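PDB 1XI6: fructose-1,6-bisphosphatase from Pyrococcus furiosus, which catalyses the magnesium-dependent hydrolysis of fructose 1,6-bisphosphate to fructose 6-phosphate and phosphate, with weak in vitro activity on inositol 1-phosphate and some other phosphate monoesters. Local coordinates for residues 123-126 with 131-134; 110-115 with 214-219; 23-28 with 92-97; 189-194 with 245-250; 12-17 with 85-90. All blocks are in the same frame, centred on the assembly; numbering follows the deposited sequence.

Contact 1 (123-126 with 131-134); sequences IIYE and RFFE
Glu126 OE1 is gripped by the guanidinium group of Arg131, whose NH2 donates to it at 3.1 Å, and by the hydroxyl of Thr129 in the turn. The salt bridge is bent, with 137° at the hydrogen; NH2 comes in on the syn side of the carboxylate, and the two flat groups are turned 43° against each other. Both side chains run extended in the same direction, bringing the charged ends together. Because OE2 bonds to the hydroxyl of Tyr190 on helix 184-193, this buried carboxylate has partners at both oxygens and is likely to stay ionised. Ile124 with Phe133 and Glu126 with Arg131 are hydrogen-bonded antiparallel pairs, each joined by two backbone bonds, among them Phe133 N to Ile124 O at 2.8 Å and Glu126 N to Arg131 O at 2.9 Å. These are the turn-side ends of a beta hairpin in the large sheet of the inositol monophosphatase fold. On the face shared with the salt bridge, the Phe133 ring turns its edge to Ile124 O, in plane with it and 3.3 Å from Phe133 CD1; the same CD1 lies 4.1 Å from Ile124 CG2. On the other, toward helix 11-28, Phe132 has CG anti to the backbone N (chi1 -175°) and its CE1 meets Ile123 CG2 at 3.8 Å. Tyr125 OH bonds to Glu26 of that helix, and Glu134 OE2 to Arg15 and Tyr121.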
# COMPACT_ATOMS: atom_id res chain seq x y z
N ILE A 123 0.54 -6.48 4.94
CA ILE A 123 1.15 -7.18 3.81
C ILE A 123 0.95 -6.45 2.49
O ILE A 123 -0.05 -5.77 2.28
CB ILE A 123 0.63 -8.63 3.66
CG1 ILE A 123 -0.86 -8.64 3.34
CG2 ILE A 123 0.95 -9.45 4.91
CD1 ILE A 123 -1.24 -9.53 2.19
N ILE A 124 1.94 -6.58 1.61
CA ILE A 124 1.79 -6.21 0.22
C ILE A 124 2.28 -7.39 -0.59
O ILE A 124 3.41 -7.84 -0.43
CB ILE A 124 2.55 -4.92 -0.13
CG1 ILE A 124 1.85 -3.73 0.51
CG2 ILE A 124 2.61 -4.72 -1.64
CD1 ILE A 124 2.67 -2.50 0.62
N TYR A 125 1.40 -7.92 -1.44
CA TYR A 125 1.81 -8.94 -2.39
C TYR A 125 1.89 -8.37 -3.80
O TYR A 125 0.94 -7.75 -4.27
CB TYR A 125 0.91 -10.19 -2.33
CG TYR A 125 1.37 -11.27 -3.29
CD1 TYR A 125 0.64 -11.56 -4.44
CD2 TYR A 125 2.54 -12.00 -3.05
CE1 TYR A 125 1.07 -12.56 -5.33
CE2 TYR A 125 2.98 -13.00 -3.93
CZ TYR A 125 2.24 -13.27 -5.07
OH TYR A 125 2.65 -14.25 -5.94
N GLU A 126 3.03 -8.59 -4.45
CA GLU A 126 3.26 -8.12 -5.81
C GLU A 126 3.25 -9.30 -6.78
O GLU A 126 4.27 -9.95 -6.95
CB GLU A 126 4.59 -7.38 -5.90
CG GLU A 126 4.69 -6.52 -7.11
CD GLU A 126 6.10 -6.11 -7.47
OE1 GLU A 126 7.04 -6.29 -6.66
OE2 GLU A 126 6.27 -5.58 -8.58
N ARG A 131 6.34 -11.33 -4.90
CA ARG A 131 6.97 -10.78 -3.72
C ARG A 131 5.99 -10.60 -2.58
O ARG A 131 4.95 -9.96 -2.74
CB ARG A 131 7.64 -9.45 -4.04
CG ARG A 131 8.96 -9.60 -4.74
CD ARG A 131 9.67 -8.29 -4.74
NE ARG A 131 10.82 -8.29 -5.63
CZ ARG A 131 10.99 -7.44 -6.63
NH1 ARG A 131 12.08 -7.52 -7.37
NH2 ARG A 131 10.09 -6.49 -6.88
N PHE A 132 6.35 -11.17 -1.44
CA PHE A 132 5.50 -11.13 -0.26
C PHE A 132 6.12 -10.24 0.80
O PHE A 132 7.02 -10.64 1.50
CB PHE A 132 5.27 -12.56 0.25
CG PHE A 132 4.32 -12.66 1.41
CD1 PHE A 132 3.09 -12.01 1.38
CD2 PHE A 132 4.65 -13.42 2.52
CE1 PHE A 132 2.21 -12.11 2.45
CE2 PHE A 132 3.78 -13.54 3.59
CZ PHE A 132 2.56 -12.88 3.56
N PHE A 133 5.63 -9.01 0.88
CA PHE A 133 6.12 -8.04 1.84
C PHE A 133 5.33 -8.12 3.14
O PHE A 133 4.10 -8.16 3.12
CB PHE A 133 6.03 -6.61 1.31
CG PHE A 133 6.85 -6.34 0.09
CD1 PHE A 133 6.30 -6.49 -1.19
CD2 PHE A 133 8.17 -5.91 0.20
CE1 PHE A 133 7.06 -6.24 -2.33
CE2 PHE A 133 8.94 -5.65 -0.93
CZ PHE A 133 8.39 -5.81 -2.20
N GLU A 134 6.04 -8.13 4.25
CA GLU A 134 5.42 -8.16 5.57
C GLU A 134 5.88 -7.02 6.44
O GLU A 134 7.05 -6.70 6.50
CB GLU A 134 5.68 -9.49 6.25
CG GLU A 134 4.71 -10.57 5.83
CD GLU A 134 5.07 -11.92 6.40
OE1 GLU A 134 6.12 -12.47 6.00
OE2 GLU A 134 4.32 -12.43 7.26

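Contact 2 (110-115 with 214-219); sequences SLAVFK and GTIIAK
Ala112 and Phe114 on the strand meet Ile216 on the helix through apolar carbon alone. The terminal methyl of Ile216 does all the touching: CD1 stands 3.9 Å from Ala112 CB and 4.1 Å from Phe114 CZ. Ile216 reaches the strand because CG1 lies opposite its own carbonyl carbon (chi1 -61°) and CD1 continues nearly straight outward, chi2 159°. Ala112 aims its methyl group at the helix. Phe114 and Ile216 approach at a slant, the ring offering its CZ. No hydrogen bond links the two segments; consistent with the small side chain of Ala112, the backbones come within 8.0 Å, measured between Ala112 CA and Ile216 CA. Helix 208-219, which carries the probable magnesium ligand Asp210, here lies on one face of the large sheet while helix 11-28 packs on the other, part of the layered helix-sheet order of this phosphatase superfamily. Alternation along the strand sorts the side chains accordingly, Leu111 and Val113 turning to helix 11-28. Polar backbone atoms are used within each element or along the sheet. In the helix Ala218 N bonds to Gly214 O at 3.0 Å; in the strand Ala112 pairs with Ile90 and Ser110 with Asp92. Aromatic contact comes from outside, where Phe237 meets the Phe114 ring edge-to-face.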
# COMPACT_ATOMS: atom_id res chain seq x y z
N SER A 110 -3.17 -5.39 -0.97
CA SER A 110 -2.66 -5.06 0.38
C SER A 110 -3.68 -5.23 1.51
O SER A 110 -4.89 -5.05 1.31
CB SER A 110 -2.02 -3.67 0.41
OG SER A 110 -2.98 -2.65 0.31
N LEU A 111 -3.18 -5.57 2.69
CA LEU A 111 -3.99 -5.70 3.90
C LEU A 111 -3.24 -5.09 5.05
O LEU A 111 -2.08 -5.41 5.27
CB LEU A 111 -4.27 -7.16 4.23
CG LEU A 111 -5.01 -8.05 3.24
CD1 LEU A 111 -4.98 -9.47 3.72
CD2 LEU A 111 -6.45 -7.59 3.04
N ALA A 112 -3.91 -4.22 5.80
CA ALA A 112 -3.37 -3.69 7.06
C ALA A 112 -4.32 -4.06 8.21
O ALA A 112 -5.51 -3.77 8.15
CB ALA A 112 -3.16 -2.18 6.97
N VAL A 113 -3.78 -4.71 9.23
CA VAL A 113 -4.56 -5.28 10.34
C VAL A 113 -4.26 -4.56 11.64
O VAL A 113 -3.11 -4.56 12.13
CB VAL A 113 -4.30 -6.80 10.51
CG1 VAL A 113 -4.96 -7.34 11.78
CG2 VAL A 113 -4.77 -7.57 9.29
N PHE A 114 -5.29 -3.95 12.21
CA PHE A 114 -5.16 -3.23 13.48
C PHE A 114 -5.86 -3.98 14.60
O PHE A 114 -6.94 -4.54 14.42
CB PHE A 114 -5.73 -1.83 13.36
CG PHE A 114 -5.00 -0.95 12.38
CD1 PHE A 114 -5.24 -1.05 11.01
CD2 PHE A 114 -4.09 -0.01 12.83
CE1 PHE A 114 -4.57 -0.23 10.10
CE2 PHE A 114 -3.41 0.82 11.93
CZ PHE A 114 -3.65 0.70 10.56
N LYS A 115 -5.21 -3.99 15.76
CA LYS A 115 -5.83 -4.39 17.02
C LYS A 115 -6.12 -3.10 17.76
O LYS A 115 -5.21 -2.48 18.33
CB LYS A 115 -4.90 -5.29 17.83
CG LYS A 115 -5.54 -5.84 19.08
CD LYS A 115 -4.58 -6.71 19.85
CE LYS A 115 -5.32 -7.80 20.59
NZ LYS A 115 -4.68 -8.12 21.89
N GLY A 214 1.48 0.12 3.16
CA GLY A 214 2.76 0.61 2.68
C GLY A 214 3.50 1.49 3.67
O GLY A 214 4.74 1.48 3.69
N THR A 215 2.76 2.27 4.47
CA THR A 215 3.34 3.05 5.57
C THR A 215 3.92 2.13 6.64
O THR A 215 5.06 2.29 7.06
CB THR A 215 2.31 3.97 6.25
OG1 THR A 215 1.76 4.88 5.29
N ILE A 216 3.11 1.16 7.06
CA ILE A 216 3.51 0.23 8.11
C ILE A 216 4.79 -0.49 7.70
O ILE A 216 5.75 -0.51 8.46
CB ILE A 216 2.37 -0.75 8.47
CG1 ILE A 216 1.16 0.03 8.99
CG2 ILE A 216 2.84 -1.78 9.49
CD1 ILE A 216 -0.15 -0.72 8.91
N ILE A 217 4.80 -1.05 6.48
CA ILE A 217 5.95 -1.81 5.97
C ILE A 217 7.20 -0.92 5.85
O ILE A 217 8.28 -1.31 6.28
CB ILE A 217 5.61 -2.57 4.65
CG1 ILE A 217 4.61 -3.70 4.94
CG2 ILE A 217 6.86 -3.12 3.98
CD1 ILE A 217 3.80 -4.21 3.75
N ALA A 218 7.03 0.29 5.31
CA ALA A 218 8.14 1.23 5.15
C ALA A 218 8.67 1.72 6.50
O ALA A 218 9.90 1.76 6.69
CB ALA A 218 7.73 2.40 4.28
N LYS A 219 7.78 2.08 7.42
CA LYS A 219 8.19 2.55 8.75
C LYS A 219 9.01 1.47 9.44
O LYS A 219 10.08 1.75 9.97
CB LYS A 219 6.99 2.99 9.61

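Contact 3 (23-28 with 92-97)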
# COMPACT_ATOMS: atom_id res chain seq x y z
N SER A 23 -3.48 -16.54 -2.94
CA SER A 23 -3.79 -17.74 -3.68
C SER A 23 -5.04 -17.59 -4.56
O SER A 23 -5.03 -17.95 -5.74
CB SER A 23 -3.95 -18.89 -2.69
OG SER A 23 -3.61 -20.11 -3.29
N ASP A 24 -6.11 -17.06 -3.96
CA ASP A 24 -7.35 -16.69 -4.65
C ASP A 24 -7.15 -15.67 -5.76
O ASP A 24 -7.72 -15.79 -6.84
CB ASP A 24 -8.33 -16.10 -3.65
CG ASP A 24 -9.34 -17.09 -3.12
OD1 ASP A 24 -9.31 -18.30 -3.48
OD2 ASP A 24 -10.19 -16.64 -2.32
N PHE A 25 -6.34 -14.65 -5.47
CA PHE A 25 -6.07 -13.58 -6.41
C PHE A 25 -5.29 -14.11 -7.61
O PHE A 25 -5.48 -13.63 -8.73
CB PHE A 25 -5.27 -12.48 -5.73
CG PHE A 25 -5.05 -11.26 -6.57
CD1 PHE A 25 -5.81 -10.12 -6.37
CD2 PHE A 25 -4.06 -11.24 -7.56
CE1 PHE A 25 -5.61 -8.98 -7.14
CE2 PHE A 25 -3.85 -10.11 -8.35
CZ PHE A 25 -4.62 -8.98 -8.14
N GLU A 26 -4.43 -15.09 -7.37
CA GLU A 26 -3.58 -15.63 -8.43
C GLU A 26 -4.41 -16.40 -9.45
O GLU A 26 -4.14 -16.33 -10.65
CB GLU A 26 -2.46 -16.51 -7.85
CG GLU A 26 -1.26 -15.74 -7.27
CD GLU A 26 -0.23 -15.28 -8.31
OE1 GLU A 26 0.84 -14.77 -7.90
OE2 GLU A 26 -0.46 -15.44 -9.54
N THR A 27 -5.42 -17.11 -8.97
CA THR A 27 -6.25 -17.95 -9.82
C THR A 27 -7.43 -17.20 -10.45
O THR A 27 -7.81 -17.50 -11.58
CB THR A 27 -6.80 -19.19 -9.07
OG1 THR A 27 -7.43 -18.77 -7.85
CG2 THR A 27 -5.67 -20.16 -8.75
N THR A 28 -7.96 -16.23 -9.72
CA THR A 28 -9.23 -15.57 -10.05
C THR A 28 -9.06 -14.18 -10.69
O THR A 28 -9.79 -13.84 -11.61
CB THR A 28 -10.14 -15.51 -8.80
OG1 THR A 28 -10.38 -16.85 -8.34
CG2 THR A 28 -11.48 -14.86 -9.08
N ASP A 92 -6.82 -2.89 0.46
CA ASP A 92 -6.71 -2.41 -0.92
C ASP A 92 -6.67 -3.63 -1.83
O ASP A 92 -5.64 -4.31 -1.92
CB ASP A 92 -5.50 -1.48 -1.14
CG ASP A 92 -5.60 -0.66 -2.43
OD1 ASP A 92 -6.45 -0.95 -3.31
OD2 ASP A 92 -4.80 0.30 -2.58
N PRO A 93 -7.81 -3.94 -2.48
CA PRO A 93 -7.90 -5.16 -3.29
C PRO A 93 -7.06 -5.13 -4.57
O PRO A 93 -6.60 -6.18 -5.01
CB PRO A 93 -9.39 -5.27 -3.60
CG PRO A 93 -9.91 -3.88 -3.50
CD PRO A 93 -9.07 -3.16 -2.49
N LEU A 94 -6.88 -3.94 -5.16
CA LEU A 94 -6.06 -3.77 -6.36
C LEU A 94 -5.48 -2.37 -6.43
O LEU A 94 -6.08 -1.45 -6.98
CB LEU A 94 -6.84 -4.11 -7.64
CG LEU A 94 -6.13 -3.97 -8.99
CD1 LEU A 94 -5.02 -5.01 -9.18
CD2 LEU A 94 -7.13 -4.05 -10.11
N ASP A 95 -4.30 -2.23 -5.85
CA ASP A 95 -3.48 -1.03 -5.98
C ASP A 95 -2.87 -1.04 -7.38
O ASP A 95 -2.34 -2.05 -7.81
CB ASP A 95 -2.41 -1.07 -4.89
CG ASP A 95 -1.56 0.18 -4.86
OD1 ASP A 95 -0.32 0.03 -4.78
OD2 ASP A 95 -2.11 1.30 -4.90
N GLY A 96 -2.95 0.08 -8.09
CA GLY A 96 -2.47 0.15 -9.47
C GLY A 96 -3.48 -0.36 -10.47
O GLY A 96 -3.14 -1.10 -11.39
N SER A 97 -4.73 0.05 -10.29
CA SER A 97 -5.87 -0.37 -11.11
C SER A 97 -5.74 -0.10 -12.63
O SER A 97 -5.98 -0.99 -13.45
CB SER A 97 -7.14 0.28 -10.56
OG SER A 97 -8.29 -0.30 -11.12
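Pro93 meets the helix through its carbonyl oxygen rather than its ring: O lies 3.7 Å from Phe25 CE1, approaching the phenyl ring obliquely. The chain turns a corner at this proline, after Asp92, a magnesium ligand by similarity. Leu94, itself probably part of the first magnesium site, brings CD1 to 4.1 Å from Phe25 CZ, at the ring edge near its plane, the two side chains crossing at about a right angle. Phe25 can reach both residues because its CG is anti to the backbone N (chi1 -174°), carrying the ring toward residues 93-94. Asp95, which probably binds the second magnesium and the substrate, is held by Leu186 N, which donates to OD1. Gly96, with a positive phi of 83°, is the N-cap of the next helix, and Ser97, its first residue, bonds through OG to Asp55. Together they form the DPLDGS metal-binding signature of the inositol monophosphatase superfamily, touched here by an apolar ring of helix 11-28. Around it, Pro93 packs on Ala58, Glu59 and Ile62 of helix 53-66, Met30 and Pro127 also touch Phe25, and strand 108-115 pairs with Asp92 and Asp95 through its backbone.

Contact 4 (189-194 with 245-250); sequences AYLAMG and VIAVNS
Leu191 meets the strand with one methyl group: CD2 lies 3.8 Å from Ala247 CB and at the same distance from Ala247 O. It also comes within 4.0 Å of Val248 N, so the methyl rests on the peptide joining Ala247 to Val248 as well as on the alanine side chain. Leucine gets there with CG anti to its backbone N (chi1 168°); with chi2 56° for CD1, CD2 is the branch roughly anti to CA and reaches farthest toward the strand. Ala247 points its methyl back at the helix; Leu191 CA is 7.7 Å from Val248 CA. One shell out, Val248 faces away and packs on Leu253, Leu254 and Ile257 of helix 251-257, while backbone bonds tie Ala247 to Val199 and Val248 to Leu224, fixing the strand within the smaller sheet. Ser250 then opens helix 251-257 as its N-cap, OG bonding to Leu253 N. On the helix side, Gly194 closes the last turn in a Schellman motif; its N bonds to Leu191 O at 3.0 Å. Tyr190 and Met193 turn instead to strand 131-136, touching Arg131 there, with the Tyr190 hydroxyl bonded to Glu126, and Ala192 touches Ile217 of helix 208-219. Helix 184-193 therefore lies between the two sheets, as in the layered fold of this superfamily, and its first residue, Ile184, probably binds substrate. The contact rests on dispersion and burial of apolar surface, with no directional bond to fix its register.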
# COMPACT_ATOMS: atom_id res chain seq x y z
N ALA A 189 6.65 -0.10 -0.77
CA ALA A 189 7.28 -1.41 -0.51
C ALA A 189 8.66 -1.48 -1.14
O ALA A 189 9.55 -2.16 -0.61
CB ALA A 189 6.39 -2.56 -0.99
N TYR A 190 8.84 -0.78 -2.25
CA TYR A 190 10.13 -0.70 -2.92
C TYR A 190 11.14 0.08 -2.10
O TYR A 190 12.32 -0.28 -2.06
CB TYR A 190 10.00 -0.11 -4.32
CG TYR A 190 9.47 -1.08 -5.35
CD1 TYR A 190 9.09 -0.63 -6.61
CD2 TYR A 190 9.35 -2.44 -5.08
CE1 TYR A 190 8.60 -1.51 -7.58
CE2 TYR A 190 8.88 -3.33 -6.04
CZ TYR A 190 8.51 -2.86 -7.28
OH TYR A 190 8.03 -3.72 -8.23
N LEU A 191 10.68 1.16 -1.46
CA LEU A 191 11.48 1.90 -0.48
C LEU A 191 11.96 1.00 0.66
O LEU A 191 13.14 1.00 1.00
CB LEU A 191 10.67 3.08 0.06
CG LEU A 191 11.14 3.89 1.28
CD1 LEU A 191 12.54 4.46 1.11
CD2 LEU A 191 10.14 5.01 1.59
N ALA A 192 11.04 0.23 1.24
CA ALA A 192 11.34 -0.69 2.35
C ALA A 192 12.33 -1.78 1.95
O ALA A 192 12.94 -2.43 2.80
CB ALA A 192 10.05 -1.33 2.86
N MET A 193 12.48 -1.96 0.64
CA MET A 193 13.32 -2.98 0.04
C MET A 193 14.68 -2.39 -0.36
O MET A 193 15.64 -3.12 -0.57
CB MET A 193 12.59 -3.52 -1.18
CG MET A 193 13.19 -4.74 -1.84
SD MET A 193 12.18 -5.23 -3.24
CE MET A 193 12.57 -3.96 -4.43
N GLY A 194 14.74 -1.07 -0.46
CA GLY A 194 15.95 -0.39 -0.88
C GLY A 194 16.09 -0.29 -2.39
O GLY A 194 17.21 -0.17 -2.89
N VAL A 245 2.15 12.10 0.89
CA VAL A 245 3.22 11.34 1.52
C VAL A 245 4.59 11.91 1.14
O VAL A 245 4.83 12.31 -0.02
CB VAL A 245 3.13 9.79 1.32
CG1 VAL A 245 1.78 9.26 1.77
CG2 VAL A 245 3.39 9.38 -0.13
N ILE A 246 5.44 11.98 2.16
CA ILE A 246 6.86 12.21 2.00
C ILE A 246 7.45 11.11 2.85
O ILE A 246 7.56 11.23 4.09
CB ILE A 246 7.27 13.63 2.45
CG1 ILE A 246 6.76 14.66 1.44
CG2 ILE A 246 8.79 13.74 2.58
CD1 ILE A 246 6.10 15.86 2.06
N ALA A 247 7.79 10.01 2.19
CA ALA A 247 8.38 8.86 2.84
C ALA A 247 9.78 8.76 2.30
O ALA A 247 9.97 8.77 1.08
CB ALA A 247 7.58 7.62 2.54
N VAL A 248 10.77 8.67 3.19
CA VAL A 248 12.17 8.89 2.79
C VAL A 248 13.18 8.06 3.55
O VAL A 248 12.88 7.39 4.55
CB VAL A 248 12.62 10.39 2.89
CG1 VAL A 248 11.98 11.22 1.79
CG2 VAL A 248 12.34 10.98 4.28
N ASN A 249 14.41 8.18 3.06
CA ASN A 249 15.55 7.34 3.40
C ASN A 249 16.25 7.74 4.68
O ASN A 249 16.78 6.88 5.39
CB ASN A 249 16.57 7.45 2.26
CG ASN A 249 17.18 6.13 1.91
OD1 ASN A 249 16.94 5.12 2.58
ND2 ASN A 249 17.97 6.12 0.84
N SER A 250 16.25 9.05 4.96
CA SER A 250 17.18 9.67 5.88
C SER A 250 16.73 11.07 6.28
O SER A 250 15.92 11.71 5.56
CB SER A 250 18.55 9.78 5.21
OG SER A 250 18.55 10.83 4.24

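Contact 5 (12-17 with 85-90); sequences KFWREV and SEYTVI
Trp14 reaches from the helix to Val89 and Tyr87 with the benzene half of its indole. Its CH2 is 4.2 Å from Val89 CG2, with CZ3 equally near; the valine methyl meets the CH2-CZ3 bond of the six-membered ring at a slant. CZ2, next along the rim, comes to 4.5 Å from Tyr87 CG. Both approaches are slanted and loose. The indole is put there by a chi1 of -68°, which places CG opposite the carbonyl carbon and beside the backbone N, and by chi2 of 111°, which sets the indole plane roughly perpendicular to the plane of CA, CB and CG. Val89 answers from the opposite direction: its CG1 is anti to the backbone N (chi1 -171°), leaving CG2 as the branch that meets the indole. Within the helix, Phe13 lays its edge over the indole, CD1 standing 3.9 Å above the centre of that ring system. Val113, Ile120 and Tyr121 add further contacts from the sheet. Tyr87 and Val89 both point to the helix while Thr88, between them, faces away, its OG1 bonded to Asn72; a weak bond of 3.3 Å from Tyr87 N to Ser85 OG marks the start of the strand. Trp14, near the start of helix 11-28, packs that helix on one face of the large sheet, as in the layered alpha/beta sandwich of the inositol monophosphatase fold.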
# COMPACT_ATOMS: atom_id res chain seq x y z
N LYS A 12 0.46 -15.72 12.94
CA LYS A 12 0.22 -17.01 12.28
C LYS A 12 -1.18 -17.10 11.67
O LYS A 12 -1.34 -17.65 10.58
CB LYS A 12 0.44 -18.17 13.27
CG LYS A 12 0.26 -19.58 12.70
N PHE A 13 -2.17 -16.54 12.37
CA PHE A 13 -3.54 -16.51 11.87
C PHE A 13 -3.67 -15.57 10.67
O PHE A 13 -4.24 -15.96 9.64
CB PHE A 13 -4.54 -16.15 12.97
CG PHE A 13 -5.96 -16.00 12.48
CD1 PHE A 13 -6.52 -14.73 12.31
CD2 PHE A 13 -6.73 -17.12 12.19
CE1 PHE A 13 -7.84 -14.58 11.85
CE2 PHE A 13 -8.05 -16.98 11.73
CZ PHE A 13 -8.61 -15.70 11.56
N TRP A 14 -3.16 -14.35 10.81
CA TRP A 14 -3.30 -13.34 9.76
C TRP A 14 -2.47 -13.65 8.52
O TRP A 14 -2.94 -13.44 7.40
CB TRP A 14 -3.01 -11.94 10.29
CG TRP A 14 -4.05 -11.48 11.25
CD1 TRP A 14 -3.89 -11.31 12.60
CD2 TRP A 14 -5.42 -11.18 10.96
NE1 TRP A 14 -5.08 -10.90 13.16
CE2 TRP A 14 -6.03 -10.82 12.18
CE3 TRP A 14 -6.19 -11.18 9.78
CZ2 TRP A 14 -7.39 -10.46 12.26
CZ3 TRP A 14 -7.54 -10.82 9.86
CH2 TRP A 14 -8.12 -10.46 11.09
N ARG A 15 -1.26 -14.16 8.73
CA ARG A 15 -0.43 -14.63 7.63
C ARG A 15 -1.23 -15.64 6.79
O ARG A 15 -1.29 -15.49 5.57
CB ARG A 15 0.88 -15.24 8.15
CG ARG A 15 1.91 -15.53 7.07
CD ARG A 15 3.25 -16.03 7.62
NE ARG A 15 4.01 -14.98 8.30
CZ ARG A 15 4.15 -14.87 9.63
NH1 ARG A 15 3.61 -15.76 10.46
NH2 ARG A 15 4.85 -13.86 10.12
N GLU A 16 -1.87 -16.61 7.44
CA GLU A 16 -2.60 -17.68 6.76
C GLU A 16 -3.76 -17.14 5.90
O GLU A 16 -4.00 -17.63 4.79
CB GLU A 16 -3.10 -18.73 7.76
N VAL A 17 -4.44 -16.12 6.43
CA VAL A 17 -5.57 -15.48 5.74
C VAL A 17 -5.07 -14.75 4.48
O VAL A 17 -5.69 -14.85 3.40
CB VAL A 17 -6.36 -14.54 6.71
CG1 VAL A 17 -7.14 -13.45 5.98
CG2 VAL A 17 -7.30 -15.36 7.58
N SER A 85 -15.97 -4.52 16.27
CA SER A 85 -14.93 -5.51 16.48
C SER A 85 -13.66 -4.86 16.96
O SER A 85 -13.36 -3.73 16.57
CB SER A 85 -14.63 -6.26 15.18
OG SER A 85 -13.63 -7.26 15.38
N GLU A 86 -12.92 -5.58 17.80
CA GLU A 86 -11.62 -5.14 18.31
C GLU A 86 -10.61 -4.91 17.18
O GLU A 86 -9.70 -4.08 17.31
CB GLU A 86 -11.06 -6.18 19.29
CG GLU A 86 -9.86 -5.71 20.11
CD GLU A 86 -9.21 -6.83 20.91
OE1 GLU A 86 -9.82 -7.91 21.08
OE2 GLU A 86 -8.06 -6.62 21.36
N TYR A 87 -10.79 -5.66 16.09
CA TYR A 87 -9.88 -5.65 14.96
C TYR A 87 -10.42 -4.93 13.73
O TYR A 87 -11.60 -5.04 13.38
CB TYR A 87 -9.52 -7.08 14.59
CG TYR A 87 -8.77 -7.85 15.65
CD1 TYR A 87 -9.42 -8.84 16.39
CD2 TYR A 87 -7.41 -7.61 15.90
CE1 TYR A 87 -8.74 -9.57 17.36
CE2 TYR A 87 -6.72 -8.34 16.88
CZ TYR A 87 -7.39 -9.32 17.60
OH TYR A 87 -6.74 -10.06 18.57
N THR A 88 -9.54 -4.19 13.06
CA THR A 88 -9.88 -3.47 11.84
C THR A 88 -8.91 -3.84 10.72
O THR A 88 -7.70 -3.77 10.90
CB THR A 88 -9.90 -1.93 12.06
OG1 THR A 88 -10.77 -1.62 13.15
CG2 THR A 88 -10.38 -1.19 10.82
N VAL A 89 -9.46 -4.26 9.58
CA VAL A 89 -8.68 -4.58 8.39
C VAL A 89 -8.90 -3.50 7.33
O VAL A 89 -10.01 -3.30 6.85
CB VAL A 89 -9.05 -5.97 7.82
CG1 VAL A 89 -8.08 -6.37 6.74
CG2 VAL A 89 -9.02 -7.03 8.90
N ILE A 90 -7.83 -2.79 6.97
CA ILE A 90 -7.85 -1.92 5.80
C ILE A 90 -7.41 -2.73 4.57
O ILE A 90 -6.34 -3.32 4.55
CB ILE A 90 -6.99 -0.66 5.95
CG1 ILE A 90 -7.29 0.03 7.29
CG2 ILE A 90 -7.20 0.27 4.74
CD1 ILE A 90 -6.59 1.36 7.51

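In the fold
Contacts 1, 2 and 5 all rest on the large sheet: contact 1 pairs two of its strands, contact 2 sets a helix on one face, and contact 5 sets helix 11-28 on the other. That helix also serves contact 3, farther along its length, and a salt bridge from Arg15 to Glu134 ties contact 5 to contact 1. Contact 4 sets helix 184-193 on the smaller sheet; the same helix also meets contact 1. All five are buried; contacts 1 and 2 lie nearest the middle of the chain, contact 5 farthest out, with Tyr87 partly exposed. Only contact 1 has hydrogen bonds and charge between its segments; the four helix packings are essentially apolar, and contact 3 alone includes probable metal and substrate ligands.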